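Local coordinates for phage-like element PBSX protein XkdM (Bacillus subtilis, PDB 2GUJ) that probably serves as the tail tube protein of the defective prophage PBSX, stacking into the hollow tube of a phage-like tail, at residues B[24-29]-B[59-64]; B[84-89]-B[109-114]. All coordinates share one frame; numbering follows the deposited sequence.

Both contacts belong to the same curled antiparallel sheet and come in series along the chain: 24-29 with 59-64 is complete before 84-89 and 109-114 begin. Their centres lie about 11 Å apart, each about 8 Å from the centre of the chain. Contact 1 pairs strands 21-33 and 57-63; contact 2 joins the start of strand 86-92 to the end of strand 103-109 and the run into helix 113-117. Strand 14-18 pairs with both 21-33 and 86-92 and so links them. Across the interior Phe63 CZ packs on Phe111 CZ at 3.5 Å, and Leu88 reaches Ile26 and Phe29. The two contacts thus share one apolar core, consistent with the barrel of phage tail tube proteins.

Contact 1: B[24-29]-B[59-64]; sequences AHIKTF and GTATFY
Ile26 lies against Phe63 and Ala61 where strands 21-33 and 57-63 run antiparallel. Its CB is 4.1 Å from Phe63 CD2. CG1, anti to the backbone N (chi1 176°), runs beside Thr62 O, and CD1 meets Ala61 CB (3.4 Å). That same CD1 sits over the centre of the Phe63 ring as a CH-pi contact, 3.6 Å from the centroid and only 7° off the normal. CG2, the other branch, turns to Leu88. At the edge of the Phe63 ring, in its plane, Ala24 CB touches CD2 at 3.5 Å.

Ile26 with Phe63 and Phe29 with Ala61 are non-hydrogen-bonded pairs, and the register slips by one residue between them, a beta bulge. The straight backbone bond near it runs from Thr62 N to Thr28 O (2.9 Å, 174° at the hydrogen); the one from Lys27 N to Thr62 O is weak.

Away from the core, Lys27 bends at chi2 and lies alongside Tyr64, both pointing the same way. CD packs on Tyr64 CB, and NZ reaches over the ring face, off its centre, in a cation-pi contact 3.8 Å from the centroid. NZ also forms a salt bridge with Glu13, while His25 bonds through NE2 to Glu22. The strand pair is thus apolar on the side of Ile26 and Phe63, while on the side of Lys27 and Tyr64 the ammonium, probably kept charged by Glu13, rests on an aromatic face nearer solvent.

Contact 2: B[84-89]-B[109-114]; sequences PYFTLQ and VNFDSA
The end of an antiparallel strand pair, where 86-92 meets 103-109 and the chain then leads off into helix 113-117, brings Phe86 and Val109 together as a hydrogen-bonded pair. Phe86 N gives Val109 O a weak hydrogen bond, 3.2 Å long and bent to 134° at the hydrogen. That same carbonyl oxygen lies at the edge of the Phe86 ring, in its plane, 3.6 Å from CD1. Val109 CG1 meets Leu88 CB at 3.5 Å.

Two residues on, Phe111 approaches the Phe86 ring over one face. The pair is T-shaped, with the CD1-CE1 edge of Phe111 toward the Phe86 face, centroids 5.0 Å apart and planes at 74°; Phe111 CD1 comes within 3.4 Å of Phe86 CE1. In the curled antiparallel sheet, consistent with the barrel of tail tube proteins, both rings face the interior: each touches Leu16 of strand 14-18, and Phe86 also packs on Met74 of helix 68-79.

Toward the surface, the Tyr85 ring crosses the Asn110 side chain. Tyr85 CG lies beside the backbone N (chi1 -77°), which brings the ring edge to Asn110 CB, 3.8 Å from CD1. Ser113, at the helix start, sets OG 4.0 Å from Pro84 CD while hydrogen-bonding to Asp83 OD1 and Ser82 O.

Contact 1: B[24-29]-B[59-64]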
loop_
_atom_site.group_PDB
_atom_site.type_symbol
_atom_site.label_atom_id
_atom_site.label_comp_id
_atom_site.label_asym_id
_atom_site.label_seq_id
_atom_site.Cartn_x
_atom_site.Cartn_y
_atom_site.Cartn_z
ATOM N N ALA B 24 -18.197 -12.290 0.081
ATOM C CA ALA B 24 -17.263 -12.055 -1.013
ATOM C C ALA B 24 -16.131 -13.057 -0.979
ATOM O O ALA B 24 -15.385 -13.147 -0.003
ATOM C CB ALA B 24 -16.697 -10.645 -0.954
ATOM N N HIS B 25 -16.017 -13.829 -2.045
ATOM C CA HIS B 25 -14.950 -14.801 -2.133
ATOM C C HIS B 25 -13.753 -14.006 -2.589
ATOM O O HIS B 25 -13.461 -13.931 -3.780
ATOM C CB HIS B 25 -15.303 -15.890 -3.144
ATOM C CG HIS B 25 -16.425 -16.769 -2.694
ATOM N ND1 HIS B 25 -16.801 -17.912 -3.370
ATOM C CD2 HIS B 25 -17.240 -16.689 -1.614
ATOM C CE1 HIS B 25 -17.792 -18.497 -2.725
ATOM N NE2 HIS B 25 -18.079 -17.775 -1.653
ATOM N N ILE B 26 -13.078 -13.394 -1.625
ATOM C CA ILE B 26 -11.907 -12.585 -1.905
ATOM C C ILE B 26 -10.673 -13.426 -2.205
ATOM O O ILE B 26 -10.326 -14.338 -1.458
ATOM C CB ILE B 26 -11.606 -11.650 -0.734
ATOM C CG1 ILE B 26 -10.322 -10.875 -1.013
ATOM C CG2 ILE B 26 -11.503 -12.452 0.556
ATOM C CD1 ILE B 26 -10.402 -9.422 -0.611
ATOM N N LYS B 27 -10.009 -13.109 -3.307
ATOM C CA LYS B 27 -8.823 -13.851 -3.704
ATOM C C LYS B 27 -7.579 -13.361 -2.994
ATOM O O LYS B 27 -7.620 -13.025 -1.817
ATOM C CB LYS B 27 -8.612 -13.753 -5.208
ATOM C CG LYS B 27 -8.614 -15.098 -5.908
ATOM C CD LYS B 27 -9.952 -15.797 -5.749
ATOM C CE LYS B 27 -10.048 -16.982 -6.683
ATOM N NZ LYS B 27 -11.333 -17.728 -6.539
ATOM N N THR B 28 -6.466 -13.329 -3.711
ATOM C CA THR B 28 -5.221 -12.876 -3.130
ATOM C C THR B 28 -5.400 -11.652 -2.247
ATOM O O THR B 28 -6.118 -10.707 -2.589
ATOM C CB THR B 28 -4.210 -12.537 -4.220
ATOM O OG1 THR B 28 -3.057 -11.935 -3.624
ATOM C CG2 THR B 28 -4.827 -11.554 -5.221
ATOM N N PHE B 29 -4.737 -11.691 -1.101
ATOM C CA PHE B 29 -4.770 -10.597 -0.146
ATOM C C PHE B 29 -3.424 -10.613 0.553
ATOM O O PHE B 29 -2.810 -11.670 0.692
ATOM C CB PHE B 29 -5.908 -10.809 0.856
ATOM C CG PHE B 29 -5.496 -11.496 2.117
ATOM C CD1 PHE B 29 -4.902 -10.779 3.144
ATOM C CD2 PHE B 29 -5.644 -12.873 2.254
ATOM C CE1 PHE B 29 -4.453 -11.423 4.292
ATOM C CE2 PHE B 29 -5.200 -13.526 3.399
ATOM C CZ PHE B 29 -4.597 -12.801 4.423
ATOM N N GLY B 59 -3.327 -3.149 5.101
ATOM C CA GLY B 59 -3.162 -4.155 4.080
ATOM C C GLY B 59 -3.858 -3.843 2.777
ATOM O O GLY B 59 -4.277 -2.710 2.520
ATOM N N THR B 60 -3.985 -4.876 1.960
ATOM C CA THR B 60 -4.615 -4.756 0.666
ATOM C C THR B 60 -5.068 -6.136 0.224
ATOM O O THR B 60 -4.523 -7.152 0.658
ATOM C CB THR B 60 -3.626 -4.185 -0.365
ATOM O OG1 THR B 60 -3.901 -4.745 -1.661
ATOM C CG2 THR B 60 -2.194 -4.503 0.039
ATOM N N ALA B 61 -6.074 -6.176 -0.632
ATOM C CA ALA B 61 -6.565 -7.445 -1.107
ATOM C C ALA B 61 -7.432 -7.202 -2.312
ATOM O O ALA B 61 -7.941 -6.099 -2.499
ATOM C CB ALA B 61 -7.357 -8.112 -0.026
ATOM N N THR B 62 -7.599 -8.230 -3.133
ATOM C CA THR B 62 -8.425 -8.114 -4.325
ATOM C C THR B 62 -9.560 -9.121 -4.292
ATOM O O THR B 62 -9.364 -10.284 -3.940
ATOM C CB THR B 62 -7.599 -8.333 -5.613
ATOM O OG1 THR B 62 -6.622 -9.364 -5.398
ATOM C CG2 THR B 62 -6.909 -7.042 -6.015
ATOM N N PHE B 63 -10.753 -8.678 -4.662
ATOM C CA PHE B 63 -11.890 -9.572 -4.655
ATOM C C PHE B 63 -12.030 -10.350 -5.954
ATOM O O PHE B 63 -11.621 -9.887 -7.024
ATOM C CB PHE B 63 -13.169 -8.790 -4.360
ATOM C CG PHE B 63 -13.190 -8.144 -2.997
ATOM C CD1 PHE B 63 -12.359 -7.059 -2.705
ATOM C CD2 PHE B 63 -14.048 -8.616 -2.006
ATOM C CE1 PHE B 63 -12.387 -6.451 -1.446
ATOM C CE2 PHE B 63 -14.083 -8.014 -0.746
ATOM C CZ PHE B 63 -13.246 -6.925 -0.468
ATOM N N TYR B 64 -12.593 -11.549 -5.832
ATOM C CA TYR B 64 -12.823 -12.449 -6.960
ATOM C C TYR B 64 -14.179 -12.149 -7.603
ATOM O O TYR B 64 -14.241 -11.680 -8.733
ATOM C CB TYR B 64 -12.730 -13.917 -6.480
ATOM C CG TYR B 64 -13.559 -14.933 -7.257
ATOM C CD1 TYR B 64 -13.425 -15.079 -8.643
ATOM C CD2 TYR B 64 -14.498 -15.734 -6.600
ATOM C CE1 TYR B 64 -14.213 -15.995 -9.351
ATOM C CE2 TYR B 64 -15.285 -16.647 -7.297
ATOM C CZ TYR B 64 -15.144 -16.774 -8.667
ATOM O OH TYR B 64 -15.956 -17.661 -9.342
#

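Contact 2: B[84-89]-B[109-114]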
loop_
_atom_site.group_PDB
_atom_site.type_symbol
_atom_site.label_atom_id
_atom_site.label_comp_id
_atom_site.label_asym_id
_atom_site.label_seq_id
_atom_site.Cartn_x
_atom_site.Cartn_y
_atom_site.Cartn_z
ATOM N N PRO B 84 -18.451 -1.087 8.263
ATOM C CA PRO B 84 -18.635 -2.309 9.047
ATOM C C PRO B 84 -17.339 -3.086 9.249
ATOM O O PRO B 84 -16.362 -2.868 8.540
ATOM C CB PRO B 84 -19.635 -3.085 8.206
ATOM C CG PRO B 84 -19.168 -2.788 6.819
ATOM C CD PRO B 84 -18.902 -1.291 6.871
ATOM N N TYR B 85 -17.346 -3.991 10.219
ATOM C CA TYR B 85 -16.186 -4.817 10.503
ATOM C C TYR B 85 -16.402 -6.238 10.017
ATOM O O TYR B 85 -17.158 -6.994 10.626
ATOM C CB TYR B 85 -15.919 -4.895 11.999
ATOM C CG TYR B 85 -15.266 -3.691 12.615
ATOM C CD1 TYR B 85 -14.225 -3.025 11.974
ATOM C CD2 TYR B 85 -15.641 -3.253 13.881
ATOM C CE1 TYR B 85 -13.575 -1.950 12.583
ATOM C CE2 TYR B 85 -14.995 -2.186 14.494
ATOM C CZ TYR B 85 -13.966 -1.540 13.836
ATOM O OH TYR B 85 -13.346 -0.468 14.422
ATOM N N PHE B 86 -15.748 -6.613 8.930
ATOM C CA PHE B 86 -15.886 -7.968 8.428
ATOM C C PHE B 86 -14.716 -8.792 8.976
ATOM O O PHE B 86 -13.705 -8.238 9.425
ATOM C CB PHE B 86 -15.847 -8.000 6.897
ATOM C CG PHE B 86 -16.288 -6.725 6.240
ATOM C CD1 PHE B 86 -15.664 -5.519 6.541
ATOM C CD2 PHE B 86 -17.287 -6.737 5.275
ATOM C CE1 PHE B 86 -16.020 -4.336 5.885
ATOM C CE2 PHE B 86 -17.652 -5.561 4.608
ATOM C CZ PHE B 86 -17.016 -4.357 4.916
ATOM N N THR B 87 -14.866 -10.111 8.960
ATOM C CA THR B 87 -13.820 -11.008 9.428
ATOM C C THR B 87 -13.345 -11.800 8.222
ATOM O O THR B 87 -14.077 -12.642 7.699
ATOM C CB THR B 87 -14.358 -11.970 10.477
ATOM O OG1 THR B 87 -14.504 -11.264 11.714
ATOM C CG2 THR B 87 -13.425 -13.176 10.647
ATOM N N LEU B 88 -12.119 -11.534 7.787
ATOM C CA LEU B 88 -11.573 -12.200 6.616
ATOM C C LEU B 88 -10.845 -13.489 6.973
ATOM O O LEU B 88 -9.758 -13.464 7.560
ATOM C CB LEU B 88 -10.645 -11.232 5.861
ATOM C CG LEU B 88 -10.135 -11.814 4.538
ATOM C CD1 LEU B 88 -9.475 -10.747 3.664
ATOM C CD2 LEU B 88 -9.158 -12.939 4.847
ATOM N N GLN B 89 -11.418 -14.621 6.582
ATOM C CA GLN B 89 -10.800 -15.899 6.912
ATOM C C GLN B 89 -10.315 -16.677 5.688
ATOM O O GLN B 89 -11.084 -17.396 5.055
ATOM C CB GLN B 89 -11.776 -16.746 7.723
ATOM C CG GLN B 89 -11.104 -17.879 8.450
ATOM C CD GLN B 89 -12.033 -18.575 9.413
ATOM O OE1 GLN B 89 -11.657 -19.560 10.058
ATOM N NE2 GLN B 89 -13.259 -18.068 9.523
ATOM N N VAL B 109 -11.109 -6.683 9.832
ATOM C CA VAL B 109 -10.572 -6.095 8.615
ATOM C C VAL B 109 -11.661 -5.068 8.323
ATOM O O VAL B 109 -12.819 -5.299 8.664
ATOM C CB VAL B 109 -10.517 -7.108 7.446
ATOM C CG1 VAL B 109 -11.051 -8.457 7.904
ATOM C CG2 VAL B 109 -11.325 -6.583 6.254
ATOM N N ASN B 110 -11.313 -3.952 7.693
ATOM C CA ASN B 110 -12.321 -2.934 7.422
ATOM C C ASN B 110 -12.002 -1.978 6.285
ATOM O O ASN B 110 -11.064 -1.195 6.379
ATOM C CB ASN B 110 -12.552 -2.147 8.706
ATOM C CG ASN B 110 -13.296 -0.844 8.475
ATOM O OD1 ASN B 110 -14.036 -0.702 7.500
ATOM N ND2 ASN B 110 -13.122 0.111 9.389
ATOM N N PHE B 111 -12.788 -2.041 5.212
ATOM C CA PHE B 111 -12.589 -1.150 4.065
ATOM C C PHE B 111 -13.533 0.035 4.125
ATOM O O PHE B 111 -14.317 0.181 5.059
ATOM C CB PHE B 111 -12.886 -1.835 2.735
ATOM C CG PHE B 111 -12.718 -3.307 2.758
ATOM C CD1 PHE B 111 -13.667 -4.122 3.372
ATOM C CD2 PHE B 111 -11.606 -3.887 2.158
ATOM C CE1 PHE B 111 -13.508 -5.509 3.387
ATOM C CE2 PHE B 111 -11.426 -5.261 2.159
ATOM C CZ PHE B 111 -12.376 -6.085 2.774
ATOM N N ASP B 112 -13.450 0.878 3.104
ATOM C CA ASP B 112 -14.326 2.032 2.992
ATOM C C ASP B 112 -15.496 1.521 2.154
ATOM O O ASP B 112 -15.315 1.032 1.036
ATOM C CB ASP B 112 -13.598 3.187 2.288
ATOM C CG ASP B 112 -14.470 4.434 2.126
ATOM O OD1 ASP B 112 -14.979 4.977 3.131
ATOM O OD2 ASP B 112 -14.645 4.888 0.978
ATOM N N SER B 113 -16.692 1.612 2.719
ATOM C CA SER B 113 -17.900 1.147 2.054
ATOM C C SER B 113 -17.915 1.522 0.584
ATOM O O SER B 113 -17.861 0.659 -0.291
ATOM C CB SER B 113 -19.109 1.757 2.738
ATOM O OG SER B 113 -19.017 1.564 4.130
ATOM N N ALA B 114 -17.999 2.827 0.340
ATOM C CA ALA B 114 -18.028 3.381 -1.005
ATOM C C ALA B 114 -17.059 2.647 -1.910
ATOM O O ALA B 114 -17.430 2.178 -2.994
ATOM C CB ALA B 114 -17.665 4.856 -0.966
#